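Local structure of RNA-dependent RNA polymerase (Taggert virus, 6DX3) at residues Y16-V21 and C127-R132; W119-S124 and N143-R148. The protein contains a viral ovarian tumour (OTU) domain cysteine protease, the part crystallised here, which probably removes ubiquitin from tagged proteins. All coordinates share one frame; numbering follows the deposited sequence.

Contact 1: residues Y16-V21 and C127-R132; sequences YYYSPV and CDYVVR
The guanidinium of R132 overlaps one face of the Y17 ring in a cation-pi contact, its CZ 4.0 Å from the ring centroid. NH2 leads, sitting above the middle of the ring and 3.2 Å from Y17 CE1. The two planes are 61° apart, so the group dips one nitrogen toward the ring instead of lying flat on it. R132 leaves the backbone extended and then bends at chi3 (76°), which turns its end over the Y17 ring, the two side chains pointing the same way. Outside partners fix both polar ends: R132 NE donates to G134 O, and Y17 OH is hydrogen-bonded to E135. S19 and V130 lie on the same side of the sheet, where V130 CG1 meets V21 CG1 at 3.7 Å.

The other side carries Y18, P20, Y129 and V131. The Y18 ring is slid far off Y129, with planes at 30° and little overlap, and the closest touch is Y18 CE1 to Y129 CD1 at 3.5 Å. Paired backbone bonds join Y17 to R132 and S19 to V130. Beyond them V21 N reaches D128 O at 3.1 Å from well above the carbonyl plane, where the chain turns a corner. This antiparallel pairing attaches strand 17-24 to strand 126-133, consistent with the N-terminal strands by which nairovirus OTU domains extend the central sheet of the OTU fold.

Contact 2: residues W119-S124 and N143-R148; sequences WHEDAS and NIMHRR
E121 holds CG anti to its own nitrogen (chi1 -179°) and runs on extended, while R147 bends at chi3 (73°), and these two shapes bring carboxylate and guanidinium together. The residues project from neighbouring parallel strands, 119-121 and 143-147, in the middle of the mixed sheet of the OTU fold; the chain between them passes through the antiparallel strand 126-133.

R147 grips the carboxylate side-on with two nitrogens. NE reaches E121 OE1 at 3.0 Å, within the guanidinium plane but from above the carboxylate plane, and NH2 meets OE2 at 3.1 Å on its syn side. The planes are 50° apart, so the salt bridge is twisted. E121 OE2 also accepts from K125 N, and R147 NH1 bridges to D152 on the next strand. M145 packs against both partners: its CE lies 3.3 Å from E121 CD, and its SD sits off-centre over one face of the guanidinium.

At the other end of the pairing W119 and N143 lie side by side. The indole NE1 donates to N143 OD1 at 2.9 Å, on a lone pair in the amide plane and almost in the plane of the ring. M138 O takes the N143 ND2 end, so the amide is fixed in its rotation and the buried indole N-H is satisfied. Between these two side-chain links run the backbone bonds of the parallel ladder, W119 N to I144 O, H146 N to W119 O and E121 N to H146 O. Where the strands part, one water donates to E121 O at 2.7 Å and to H146 O at 3.0 Å and accepts from R148 N at 2.7 Å.

In the fold
Contacts 1 and 2 lie in one sheet, separated by the pairing of strands 126-133 and 116-121, their centres about 11 Å apart. H120 of contact 2 fastens that pairing: its ND1 lies 2.7 Å from D128 OD1, its backbone N lies 3.1 Å from Y129 O, and its ring stacks on that of Y129. C127 and V130 pack on W119 on the opposite side of the sheet. Contact 1 borders edge strand 10-11, and contact 2 borders strand 150-156 through backbone hydrogen bonds of N143 and M145. In OTU proteases the catalytic histidine lies near the start of that strand, so contact 2 is probably the nearer of the two to the active site.

Contact 1: residues Y16-V21 and C127-R132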
loop_
_atom_site.group_PDB
_atom_site.type_symbol
_atom_site.label_atom_id
_atom_site.label_comp_id
_atom_site.label_asym_id
_atom_site.label_seq_id
_atom_site.Cartn_x
_atom_site.Cartn_y
_atom_site.Cartn_z
ATOM N N TYR A 16 -10.435 -6.372 -4.637
ATOM C CA TYR A 16 -9.522 -6.630 -3.531
ATOM C C TYR A 16 -10.330 -7.121 -2.339
ATOM O O TYR A 16 -11.562 -7.175 -2.378
ATOM C CB TYR A 16 -8.703 -5.382 -3.182
ATOM C CG TYR A 16 -9.536 -4.148 -2.907
ATOM C CD1 TYR A 16 -9.922 -3.822 -1.614
ATOM C CD2 TYR A 16 -9.931 -3.310 -3.942
ATOM C CE1 TYR A 16 -10.680 -2.694 -1.360
ATOM C CE2 TYR A 16 -10.689 -2.182 -3.699
ATOM C CZ TYR A 16 -11.062 -1.880 -2.408
ATOM O OH TYR A 16 -11.817 -0.755 -2.167
ATOM N N TYR A 17 -9.625 -7.479 -1.272
ATOM C CA TYR A 17 -10.245 -8.006 -0.067
ATOM C C TYR A 17 -10.381 -6.917 0.987
ATOM O O TYR A 17 -9.570 -5.991 1.059
ATOM C CB TYR A 17 -9.430 -9.173 0.496
ATOM C CG TYR A 17 -9.416 -10.386 -0.400
ATOM C CD1 TYR A 17 -8.443 -10.536 -1.379
ATOM C CD2 TYR A 17 -10.378 -11.377 -0.272
ATOM C CE1 TYR A 17 -8.426 -11.645 -2.201
ATOM C CE2 TYR A 17 -10.370 -12.489 -1.091
ATOM C CZ TYR A 17 -9.393 -12.619 -2.053
ATOM O OH TYR A 17 -9.385 -13.724 -2.867
ATOM N N TYR A 18 -11.421 -7.045 1.812
ATOM C CA TYR A 18 -11.707 -6.115 2.896
ATOM C C TYR A 18 -12.062 -6.910 4.143
ATOM O O TYR A 18 -12.769 -7.917 4.062
ATOM C CB TYR A 18 -12.863 -5.170 2.534
ATOM C CG TYR A 18 -13.386 -4.323 3.682
ATOM C CD1 TYR A 18 -12.919 -3.031 3.882
ATOM C CD2 TYR A 18 -14.361 -4.805 4.548
ATOM C CE1 TYR A 18 -13.398 -2.249 4.918
ATOM C CE2 TYR A 18 -14.844 -4.031 5.591
ATOM C CZ TYR A 18 -14.359 -2.752 5.769
ATOM O OH TYR A 18 -14.836 -1.971 6.800
ATOM N N SER A 19 -11.588 -6.439 5.298
ATOM C CA SER A 19 -11.888 -7.105 6.550
ATOM C C SER A 19 -11.876 -6.110 7.701
ATOM O O SER A 19 -10.915 -5.335 7.823
ATOM C CB SER A 19 -10.883 -8.224 6.830
ATOM O OG SER A 19 -10.972 -8.659 8.175
ATOM N N PRO A 20 -12.905 -6.093 8.543
ATOM C CA PRO A 20 -12.797 -5.352 9.802
ATOM C C PRO A 20 -11.856 -6.066 10.757
ATOM O O PRO A 20 -11.758 -7.296 10.764
ATOM C CB PRO A 20 -14.234 -5.341 10.334
ATOM C CG PRO A 20 -14.849 -6.575 9.752
ATOM C CD PRO A 20 -14.222 -6.735 8.386
ATOM N N VAL A 21 -11.134 -5.273 11.550
ATOM C CA VAL A 21 -10.220 -5.786 12.565
ATOM C C VAL A 21 -10.328 -4.908 13.806
ATOM O O VAL A 21 -10.972 -3.859 13.803
ATOM C CB VAL A 21 -8.752 -5.842 12.081
ATOM C CG1 VAL A 21 -8.598 -6.767 10.884
ATOM C CG2 VAL A 21 -8.240 -4.448 11.756
ATOM N N CYS A 127 -6.048 -0.022 14.683
ATOM C CA CYS A 127 -6.641 -0.155 13.360
ATOM C C CYS A 127 -8.001 -0.835 13.460
ATOM O O CYS A 127 -8.190 -1.743 14.276
ATOM C CB CYS A 127 -5.724 -0.942 12.417
ATOM S SG CYS A 127 -4.199 -0.072 11.989
ATOM N N ASP A 128 -8.947 -0.391 12.625
ATOM C CA ASP A 128 -10.305 -0.921 12.644
ATOM C C ASP A 128 -10.716 -1.632 11.361
ATOM O O ASP A 128 -11.762 -2.290 11.353
ATOM C CB ASP A 128 -11.321 0.196 12.948
ATOM C CG ASP A 128 -11.339 1.281 11.884
ATOM O OD1 ASP A 128 -10.280 1.547 11.277
ATOM O OD2 ASP A 128 -12.415 1.872 11.654
ATOM N N TYR A 129 -9.943 -1.518 10.283
ATOM C CA TYR A 129 -10.192 -2.327 9.096
ATOM C C TYR A 129 -8.906 -2.422 8.288
ATOM O O TYR A 129 -7.972 -1.637 8.471
ATOM C CB TYR A 129 -11.349 -1.773 8.248
ATOM C CG TYR A 129 -11.026 -0.596 7.344
ATOM C CD1 TYR A 129 -10.445 -0.789 6.095
ATOM C CD2 TYR A 129 -11.349 0.702 7.721
ATOM C CE1 TYR A 129 -10.160 0.275 5.263
ATOM C CE2 TYR A 129 -11.075 1.777 6.890
ATOM C CZ TYR A 129 -10.477 1.556 5.663
ATOM O OH TYR A 129 -10.196 2.614 4.830
ATOM N N VAL A 130 -8.874 -3.404 7.391
ATOM C CA VAL A 130 -7.712 -3.675 6.553
ATOM C C VAL A 130 -8.201 -4.102 5.175
ATOM O O VAL A 130 -9.236 -4.768 5.052
ATOM C CB VAL A 130 -6.802 -4.752 7.191
ATOM C CG1 VAL A 130 -7.555 -6.067 7.362
ATOM C CG2 VAL A 130 -5.532 -4.954 6.372
ATOM N N VAL A 131 -7.478 -3.691 4.135
ATOM C CA VAL A 131 -7.744 -4.151 2.779
ATOM C C VAL A 131 -6.502 -4.864 2.264
ATOM O O VAL A 131 -5.369 -4.519 2.620
ATOM C CB VAL A 131 -8.160 -3.006 1.827
ATOM C CG1 VAL A 131 -9.385 -2.278 2.371
ATOM C CG2 VAL A 131 -7.012 -2.043 1.604
ATOM N N ARG A 132 -6.721 -5.875 1.428
ATOM C CA ARG A 132 -5.641 -6.708 0.918
ATOM C C ARG A 132 -5.711 -6.748 -0.598
ATOM O O ARG A 132 -6.732 -7.147 -1.167
ATOM C CB ARG A 132 -5.712 -8.128 1.489
ATOM C CG ARG A 132 -4.537 -9.007 1.069
ATOM C CD ARG A 132 -4.683 -10.423 1.589
ATOM N NE ARG A 132 -5.667 -11.181 0.826
ATOM C CZ ARG A 132 -6.324 -12.235 1.296
ATOM N NH1 ARG A 132 -6.098 -12.659 2.532
ATOM N NH2 ARG A 132 -7.204 -12.864 0.531
#

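Contact 2: residues W119-S124 and N143-R148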
loop_
_atom_site.group_PDB
_atom_site.type_symbol
_atom_site.label_atom_id
_atom_site.label_comp_id
_atom_site.label_asym_id
_atom_site.label_seq_id
_atom_site.Cartn_x
_atom_site.Cartn_y
_atom_site.Cartn_z
ATOM N N TRP A 119 -3.414 -1.237 6.401
ATOM C CA TRP A 119 -4.100 -1.166 7.684
ATOM C C TRP A 119 -4.508 0.275 7.962
ATOM O O TRP A 119 -3.672 1.183 7.921
ATOM C CB TRP A 119 -3.204 -1.695 8.805
ATOM C CG TRP A 119 -2.677 -3.079 8.547
ATOM C CD1 TRP A 119 -1.654 -3.427 7.710
ATOM C CD2 TRP A 119 -3.149 -4.300 9.132
ATOM N NE1 TRP A 119 -1.462 -4.788 7.738
ATOM C CE2 TRP A 119 -2.363 -5.346 8.605
ATOM C CE3 TRP A 119 -4.158 -4.609 10.050
ATOM C CZ2 TRP A 119 -2.557 -6.680 8.966
ATOM C CZ3 TRP A 119 -4.347 -5.933 10.407
ATOM C CH2 TRP A 119 -3.552 -6.952 9.865
ATOM N N HIS A 120 -5.791 0.482 8.242
ATOM C CA HIS A 120 -6.321 1.823 8.449
ATOM C C HIS A 120 -6.328 2.158 9.935
ATOM O O HIS A 120 -7.006 1.491 10.724
ATOM C CB HIS A 120 -7.728 1.957 7.877
ATOM C CG HIS A 120 -8.423 3.214 8.298
ATOM N ND1 HIS A 120 -9.309 3.254 9.353
ATOM C CD2 HIS A 120 -8.348 4.479 7.821
ATOM C CE1 HIS A 120 -9.757 4.488 9.501
ATOM N NE2 HIS A 120 -9.189 5.251 8.585
ATOM N N GLU A 121 -5.591 3.202 10.303
ATOM C CA GLU A 121 -5.559 3.681 11.676
ATOM C C GLU A 121 -6.770 4.563 11.950
ATOM O O GLU A 121 -7.013 5.542 11.236
ATOM C CB GLU A 121 -4.271 4.462 11.934
ATOM C CG GLU A 121 -4.128 5.000 13.347
ATOM C CD GLU A 121 -2.938 5.927 13.489
ATOM O OE1 GLU A 121 -2.690 6.714 12.554
ATOM O OE2 GLU A 121 -2.237 5.854 14.523
ATOM N N ASP A 122 -7.532 4.219 12.985
ATOM C CA ASP A 122 -8.650 5.050 13.414
ATOM C C ASP A 122 -8.333 5.861 14.665
ATOM O O ASP A 122 -8.748 7.019 14.770
ATOM C CB ASP A 122 -9.898 4.186 13.651
ATOM C CG ASP A 122 -9.727 3.226 14.807
ATOM O OD1 ASP A 122 -8.643 2.611 14.890
ATOM O OD2 ASP A 122 -10.662 3.095 15.626
ATOM N N ALA A 123 -7.621 5.278 15.627
ATOM C CA ALA A 123 -7.105 6.017 16.769
ATOM C C ALA A 123 -5.671 5.570 16.995
ATOM O O ALA A 123 -5.207 4.603 16.384
ATOM C CB ALA A 123 -7.965 5.821 18.024
ATOM N N SER A 124 -4.968 6.295 17.870
ATOM C CA SER A 124 -3.515 6.186 17.995
ATOM C C SER A 124 -3.009 4.750 17.988
ATOM O O SER A 124 -3.215 4.007 18.950
ATOM C CB SER A 124 -3.027 6.900 19.260
ATOM O OG SER A 124 -1.711 7.394 19.082
ATOM N N ASN A 143 3.062 -4.923 4.448
ATOM C CA ASN A 143 2.072 -4.303 5.317
ATOM C C ASN A 143 2.410 -2.829 5.478
ATOM O O ASN A 143 3.554 -2.481 5.791
ATOM C CB ASN A 143 2.026 -4.997 6.679
ATOM C CG ASN A 143 1.599 -6.448 6.578
ATOM O OD1 ASN A 143 0.418 -6.770 6.712
ATOM N ND2 ASN A 143 2.560 -7.336 6.338
ATOM N N ILE A 144 1.421 -1.966 5.239
ATOM C CA ILE A 144 1.573 -0.531 5.431
ATOM C C ILE A 144 0.402 -0.026 6.263
ATOM O O ILE A 144 -0.646 -0.668 6.362
ATOM C CB ILE A 144 1.668 0.247 4.099
ATOM C CG1 ILE A 144 0.373 0.127 3.302
ATOM C CG2 ILE A 144 2.842 -0.240 3.264
ATOM C CD1 ILE A 144 0.401 0.897 2.007
ATOM N N MET A 145 0.598 1.144 6.869
ATOM C CA MET A 145 -0.353 1.727 7.807
ATOM C C MET A 145 -0.869 3.040 7.238
ATOM O O MET A 145 -0.086 3.964 6.991
ATOM C CB MET A 145 0.298 1.951 9.175
ATOM C CG MET A 145 -0.677 2.236 10.316
ATOM S SD MET A 145 0.162 2.285 11.917
ATOM C CE MET A 145 -0.936 3.318 12.867
ATOM N N HIS A 146 -2.181 3.127 7.045
ATOM C CA HIS A 146 -2.821 4.323 6.508
ATOM C C HIS A 146 -3.231 5.235 7.659
ATOM O O HIS A 146 -4.109 4.882 8.454
ATOM C CB HIS A 146 -4.033 3.931 5.661
ATOM C CG HIS A 146 -4.523 5.017 4.757
ATOM N ND1 HIS A 146 -5.735 4.947 4.101
ATOM C CD2 HIS A 146 -3.963 6.194 4.389
ATOM C CE1 HIS A 146 -5.902 6.034 3.370
ATOM N NE2 HIS A 146 -4.840 6.808 3.530
ATOM N N ARG A 147 -2.606 6.408 7.743
ATOM C CA ARG A 147 -2.781 7.333 8.861
ATOM C C ARG A 147 -3.232 8.679 8.303
ATOM O O ARG A 147 -2.396 9.517 7.951
ATOM C CB ARG A 147 -1.488 7.459 9.661
ATOM C CG ARG A 147 -0.705 6.162 9.743
ATOM C CD ARG A 147 0.539 6.305 10.608
ATOM N NE ARG A 147 0.227 6.393 12.028
ATOM C CZ ARG A 147 1.144 6.402 12.991
ATOM N NH1 ARG A 147 2.432 6.329 12.682
ATOM N NH2 ARG A 147 0.779 6.485 14.267
ATOM N N ARG A 148 -4.532 8.855 8.163
ATOM C CA ARG A 148 -5.108 9.998 7.510
ATOM C C ARG A 148 -4.515 9.957 6.119
ATOM O O ARG A 148 -4.712 9.055 5.419
ATOM C CB ARG A 148 -4.962 11.338 8.243
ATOM C CG ARG A 148 -5.434 11.322 9.691
ATOM C CD ARG A 148 -6.926 11.120 9.921
ATOM N NE ARG A 148 -7.654 12.350 9.725
ATOM C CZ ARG A 148 -7.966 13.205 10.681
ATOM N NH1 ARG A 148 -7.653 12.975 11.946
ATOM N NH2 ARG A 148 -8.593 14.296 10.345
HETATM O O HOH W 1 -6.233 6.886 9.030
#